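Local coordinates for Ycf48-like protein (Thermosynechococcus elongatus, PDB 5OJ5) that probably assists the early assembly of photosystem II and the replacement of photodamaged D1, and binds the C-terminal extension of the D1 precursor, at residues A[140-154]-A[157-170]. Numbering follows the deposited sequence.
Sequences LPGSPRLIKALGNGS and MITNVGAIYRTKDS
This contact lies in one four-stranded antiparallel blade of the seven-bladed beta-propeller. Strand 144-151 pairs with strand 154-159, and strand 164-167 follows next in the sheet. A classic beta bulge interrupts the pairing: R145 and L146 both face I158. I158 O accepts from R145 N at 2.8 Å and from L146 N at 3.1 Å, both donors lying in the carbonyl plane. I158 N returns a bond to L146 O.

Beyond the bulge, residues 140-143 wrap over the type I turn T159 to G162. T159 OG1 donates to P141 O at 2.8 Å, almost in line with the carbonyl (168°). Its chi1 of 76° sets OG1 between the backbone N and the carbonyl carbon, where it also accepts from A163 N. S143 O takes the N-H of N160, and S143 N gives a weak bond to N160 OD1.

L140, P141, P144 and Y165 gather round M157 and T159. L146 and I158 lie on the opposite face, against L188. L140 CD1 meets T159 CG2 tip to tip at 3.6 Å and also touches Y165 CE2. P141 CD sits 3.0 Å from Y165 OH, and P141 CG rests on A163 CB. P144 and M157 point the same way, with SD 4.0 Å from the proline CB. V115 and W113 of strand 111-117 touch P144 and I147 from the neighbouring blade.

At the far end, the type I' turn from G151 to S154 packs against the end of strand 164-167 and the residues that follow it. G153 O accepts from S170 N at 2.8 Å, on a lone pair. One water accepts from S154 OG and donates to N152 O and K168 O.

Most acceptors are main-chain carbonyls, so these bonds depend little on side-chain identity on the acceptor side. P141 and S143 hold T159 and N160 beside the apolar patch; G153 and the water hold the S170 end.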
loop_
_atom_site.group_PDB
_atom_site.type_symbol
_atom_site.label_atom_id
_atom_site.label_comp_id
_atom_site.label_asym_id
_atom_site.label_seq_id
_atom_site.Cartn_x
_atom_site.Cartn_y
_atom_site.Cartn_z
ATOM N N LEU A 140 -20.842 -10.765 -4.115
ATOM C CA LEU A 140 -19.407 -10.597 -3.943
ATOM C C LEU A 140 -18.958 -11.275 -2.648
ATOM O O LEU A 140 -19.480 -10.944 -1.573
ATOM C CB LEU A 140 -19.138 -9.094 -3.822
ATOM C CG LEU A 140 -17.685 -8.636 -3.798
ATOM C CD1 LEU A 140 -17.069 -8.935 -5.131
ATOM C CD2 LEU A 140 -17.566 -7.166 -3.481
ATOM N N PRO A 141 -17.958 -12.196 -2.682
ATOM C CA PRO A 141 -17.513 -12.818 -1.425
ATOM C C PRO A 141 -16.524 -11.905 -0.727
ATOM O O PRO A 141 -15.405 -11.689 -1.216
ATOM C CB PRO A 141 -16.847 -14.115 -1.887
ATOM C CG PRO A 141 -16.932 -14.154 -3.376
ATOM C CD PRO A 141 -17.386 -12.831 -3.861
ATOM N N GLY A 142 -16.925 -11.378 0.440
ATOM C CA GLY A 142 -16.134 -10.424 1.174
ATOM C C GLY A 142 -16.306 -9.032 0.592
ATOM O O GLY A 142 -16.903 -8.838 -0.468
ATOM N N SER A 143 -15.719 -8.115 1.220
ATOM C CA SER A 143 -15.796 -6.728 0.822
ATOM C C SER A 143 -14.584 -6.348 -0.002
ATOM O O SER A 143 -13.517 -6.958 0.110
ATOM C CB SER A 143 -15.825 -5.840 2.064
ATOM O OG SER A 143 -14.859 -6.312 2.982
ATOM N N PRO A 144 -14.694 -5.305 -0.809
ATOM C CA PRO A 144 -13.537 -4.869 -1.597
ATOM C C PRO A 144 -12.352 -4.464 -0.743
ATOM O O PRO A 144 -12.504 -3.745 0.247
ATOM C CB PRO A 144 -14.068 -3.637 -2.331
ATOM C CG PRO A 144 -15.510 -3.828 -2.358
ATOM C CD PRO A 144 -15.888 -4.480 -1.094
ATOM N N ARG A 145 -11.184 -4.926 -1.144
ATOM C CA ARG A 145 -9.931 -4.592 -0.493
ATOM C C ARG A 145 -9.032 -3.730 -1.367
ATOM O O ARG A 145 -8.314 -2.888 -0.855
ATOM C CB ARG A 145 -9.206 -5.914 -0.088
ATOM C CG ARG A 145 -7.824 -5.711 0.490
ATOM C CD ARG A 145 -7.845 -5.018 1.775
ATOM N NE ARG A 145 -6.542 -5.100 2.392
ATOM C CZ ARG A 145 -6.104 -6.147 3.110
ATOM N NH1 ARG A 145 -6.917 -7.120 3.382
ATOM N NH2 ARG A 145 -4.900 -6.178 3.634
ATOM N N LEU A 146 -9.000 -4.002 -2.679
ATOM C CA LEU A 146 -8.063 -3.336 -3.572
ATOM C C LEU A 146 -8.761 -3.144 -4.899
ATOM O O LEU A 146 -9.454 -4.048 -5.376
ATOM C CB LEU A 146 -6.793 -4.213 -3.741
ATOM C CG LEU A 146 -5.729 -3.665 -4.685
ATOM C CD1 LEU A 146 -4.388 -4.196 -4.237
ATOM C CD2 LEU A 146 -5.929 -4.097 -6.126
ATOM N N ILE A 147 -8.540 -1.988 -5.525
ATOM C CA ILE A 147 -8.928 -1.776 -6.917
ATOM C C ILE A 147 -7.731 -1.225 -7.642
ATOM O O ILE A 147 -6.945 -0.444 -7.085
ATOM C CB ILE A 147 -10.157 -0.846 -7.014
ATOM C CG1 ILE A 147 -10.719 -0.808 -8.438
ATOM C CG2 ILE A 147 -9.901 0.541 -6.473
ATOM C CD1 ILE A 147 -12.073 -0.920 -8.623
ATOM N N LYS A 148 -7.558 -1.667 -8.886
ATOM C CA LYS A 148 -6.490 -1.189 -9.748
ATOM C C LYS A 148 -7.102 -0.713 -11.055
ATOM O O LYS A 148 -7.716 -1.509 -11.785
ATOM C CB LYS A 148 -5.447 -2.285 -9.981
ATOM C CG LYS A 148 -4.376 -1.835 -10.951
ATOM C CD LYS A 148 -3.463 -0.769 -10.346
ATOM C CE LYS A 148 -2.327 -0.366 -11.195
ATOM N NZ LYS A 148 -1.534 0.729 -10.507
ATOM N N ALA A 149 -6.905 0.566 -11.356
ATOM C CA ALA A 149 -7.372 1.142 -12.611
ATOM C C ALA A 149 -6.441 0.712 -13.729
ATOM O O ALA A 149 -5.221 0.876 -13.618
ATOM C CB ALA A 149 -7.320 2.662 -12.526
ATOM N N LEU A 150 -7.003 0.178 -14.816
ATOM C CA LEU A 150 -6.213 -0.206 -15.983
ATOM C C LEU A 150 -6.386 0.771 -17.130
ATOM O O LEU A 150 -5.717 0.638 -18.151
ATOM C CB LEU A 150 -6.601 -1.627 -16.414
ATOM C CG LEU A 150 -6.334 -2.699 -15.356
ATOM C CD1 LEU A 150 -6.941 -4.022 -15.764
ATOM C CD2 LEU A 150 -4.878 -2.834 -14.996
ATOM N N GLY A 151 -7.259 1.767 -16.981
ATOM C CA GLY A 151 -7.539 2.736 -18.015
ATOM C C GLY A 151 -8.621 2.269 -18.959
ATOM O O GLY A 151 -8.915 1.079 -19.095
ATOM N N ASN A 152 -9.228 3.254 -19.608
ATOM C CA ASN A 152 -10.134 3.012 -20.708
ATOM C C ASN A 152 -11.239 2.050 -20.355
ATOM O O ASN A 152 -11.589 1.201 -21.178
ATOM C CB ASN A 152 -9.360 2.549 -21.948
ATOM C CG ASN A 152 -8.405 3.617 -22.445
ATOM O OD1 ASN A 152 -8.836 4.636 -22.954
ATOM N ND2 ASN A 152 -7.107 3.392 -22.281
ATOM N N GLY A 153 -11.802 2.186 -19.137
ATOM C CA GLY A 153 -12.940 1.395 -18.742
ATOM C C GLY A 153 -12.624 0.088 -18.058
ATOM O O GLY A 153 -13.556 -0.619 -17.638
ATOM N N SER A 154 -11.352 -0.267 -17.915
ATOM C CA SER A 154 -10.989 -1.541 -17.316
ATOM C C SER A 154 -10.421 -1.341 -15.913
ATOM O O SER A 154 -9.731 -0.356 -15.624
ATOM C CB SER A 154 -9.947 -2.237 -18.190
ATOM O OG SER A 154 -10.513 -2.781 -19.391
ATOM N N MET A 157 -10.374 -5.825 -9.294
ATOM C CA MET A 157 -10.745 -5.702 -7.895
ATOM C C MET A 157 -10.454 -7.007 -7.163
ATOM O O MET A 157 -10.700 -8.097 -7.692
ATOM C CB MET A 157 -12.271 -5.387 -7.825
ATOM C CG MET A 157 -12.781 -5.326 -6.380
ATOM S SD MET A 157 -14.435 -4.743 -6.153
ATOM C CE MET A 157 -15.372 -5.861 -7.215
ATOM N N ILE A 158 -9.951 -6.887 -5.947
ATOM C CA ILE A 158 -9.735 -8.047 -5.087
ATOM C C ILE A 158 -10.494 -7.804 -3.799
ATOM O O ILE A 158 -10.411 -6.708 -3.214
ATOM C CB ILE A 158 -8.237 -8.301 -4.808
ATOM C CG1 ILE A 158 -7.536 -8.460 -6.155
ATOM C CG2 ILE A 158 -8.071 -9.573 -3.963
ATOM C CD1 ILE A 158 -6.128 -9.026 -6.071
ATOM N N THR A 159 -11.205 -8.838 -3.321
ATOM C CA THR A 159 -11.894 -8.721 -2.040
ATOM C C THR A 159 -10.987 -9.066 -0.887
ATOM O O THR A 159 -9.886 -9.576 -1.059
ATOM C CB THR A 159 -13.167 -9.570 -1.983
ATOM O OG1 THR A 159 -12.800 -10.936 -1.818
ATOM C CG2 THR A 159 -14.052 -9.378 -3.226
ATOM N N ASN A 160 -11.493 -8.822 0.331
ATOM C CA ASN A 160 -10.711 -9.083 1.530
ATOM C C ASN A 160 -10.364 -10.553 1.725
ATOM O O ASN A 160 -9.426 -10.838 2.485
ATOM C CB ASN A 160 -11.383 -8.503 2.769
ATOM C CG ASN A 160 -12.637 -9.136 3.089
ATOM O OD1 ASN A 160 -13.338 -9.643 2.257
ATOM N ND2 ASN A 160 -12.975 -9.099 4.368
ATOM N N VAL A 161 -11.065 -11.467 1.049
ATOM C CA VAL A 161 -10.790 -12.879 1.110
ATOM C C VAL A 161 -10.232 -13.396 -0.207
ATOM O O VAL A 161 -10.199 -14.611 -0.454
ATOM C CB VAL A 161 -11.993 -13.699 1.586
ATOM C CG1 VAL A 161 -12.316 -13.319 3.044
ATOM C CG2 VAL A 161 -13.189 -13.529 0.674
ATOM N N GLY A 162 -9.712 -12.494 -1.060
ATOM C CA GLY A 162 -8.951 -12.915 -2.205
ATOM C C GLY A 162 -9.749 -13.291 -3.426
ATOM O O GLY A 162 -9.170 -13.831 -4.375
ATOM N N ALA A 163 -11.061 -12.996 -3.488
ATOM C CA ALA A 163 -11.764 -13.185 -4.760
ATOM C C ALA A 163 -11.354 -12.057 -5.702
ATOM O O ALA A 163 -11.175 -10.915 -5.271
ATOM C CB ALA A 163 -13.284 -13.192 -4.521
ATOM N N ILE A 164 -11.109 -12.402 -6.964
ATOM C CA ILE A 164 -10.533 -11.480 -7.935
ATOM C C ILE A 164 -11.499 -11.340 -9.105
ATOM O O ILE A 164 -11.942 -12.348 -9.670
ATOM C CB ILE A 164 -9.168 -11.974 -8.452
ATOM C CG1 ILE A 164 -8.215 -12.236 -7.291
ATOM C CG2 ILE A 164 -8.603 -10.979 -9.473
ATOM C CD1 ILE A 164 -6.830 -12.725 -7.723
ATOM N N TYR A 165 -11.811 -10.101 -9.469
ATOM C CA TYR A 165 -12.739 -9.768 -10.542
ATOM C C TYR A 165 -12.123 -8.721 -11.461
ATOM O O TYR A 165 -11.315 -7.897 -11.034
ATOM C CB TYR A 165 -14.030 -9.183 -9.974
ATOM C CG TYR A 165 -14.748 -10.169 -9.118
ATOM C CD1 TYR A 165 -15.749 -10.969 -9.642
ATOM C CD2 TYR A 165 -14.396 -10.321 -7.767
ATOM C CE1 TYR A 165 -16.363 -11.933 -8.857
ATOM C CE2 TYR A 165 -15.003 -11.247 -6.978
ATOM C CZ TYR A 165 -15.974 -12.060 -7.541
ATOM O OH TYR A 165 -16.572 -12.975 -6.731
ATOM N N ARG A 166 -12.561 -8.719 -12.712
ATOM C CA ARG A 166 -12.147 -7.699 -13.657
ATOM C C ARG A 166 -13.361 -7.151 -14.394
ATOM O O ARG A 166 -14.292 -7.880 -14.715
ATOM C CB ARG A 166 -11.128 -8.264 -14.680
ATOM C CG ARG A 166 -10.406 -7.275 -15.589
ATOM C CD ARG A 166 -9.391 -7.983 -16.526
ATOM N NE ARG A 166 -8.133 -8.336 -15.839
ATOM C CZ ARG A 166 -7.581 -9.543 -15.854
ATOM N NH1 ARG A 166 -8.192 -10.533 -16.498
ATOM N NH2 ARG A 166 -6.435 -9.767 -15.213
ATOM N N THR A 167 -13.360 -5.856 -14.655
ATOM C CA THR A 167 -14.323 -5.218 -15.541
ATOM C C THR A 167 -13.578 -4.658 -16.739
ATOM O O THR A 167 -12.430 -4.202 -16.629
ATOM C CB THR A 167 -15.124 -4.083 -14.836
ATOM O OG1 THR A 167 -16.176 -3.623 -15.686
ATOM C CG2 THR A 167 -14.249 -2.894 -14.469
ATOM N N LYS A 168 -14.288 -4.641 -17.868
ATOM C CA LYS A 168 -13.820 -3.978 -19.082
ATOM C C LYS A 168 -14.810 -2.922 -19.528
ATOM O O LYS A 168 -14.601 -2.314 -20.584
ATOM C CB LYS A 168 -13.596 -5.002 -20.180
ATOM C CG LYS A 168 -12.542 -6.013 -19.844
ATOM C CD LYS A 168 -12.459 -7.086 -20.953
ATOM C CE LYS A 168 -11.436 -8.144 -20.669
ATOM N NZ LYS A 168 -11.466 -9.193 -21.740
ATOM N N ASP A 169 -15.911 -2.727 -18.800
ATOM C CA ASP A 169 -16.973 -1.828 -19.250
ATOM C C ASP A 169 -17.355 -0.864 -18.136
ATOM O O ASP A 169 -18.537 -0.598 -17.872
ATOM C CB ASP A 169 -18.178 -2.572 -19.818
ATOM C CG ASP A 169 -18.878 -3.504 -18.824
ATOM O OD1 ASP A 169 -18.429 -3.678 -17.683
ATOM O OD2 ASP A 169 -19.918 -4.074 -19.239
ATOM N N SER A 170 -16.344 -0.326 -17.469
ATOM C CA SER A 170 -16.538 0.758 -16.506
ATOM C C SER A 170 -17.381 0.319 -15.319
ATOM O O SER A 170 -18.061 1.121 -14.700
ATOM C CB SER A 170 -17.057 2.042 -17.152
ATOM O OG SER A 170 -16.167 2.496 -18.122
HETATM O O HOH W 1 -12.067 -1.425 -21.144
#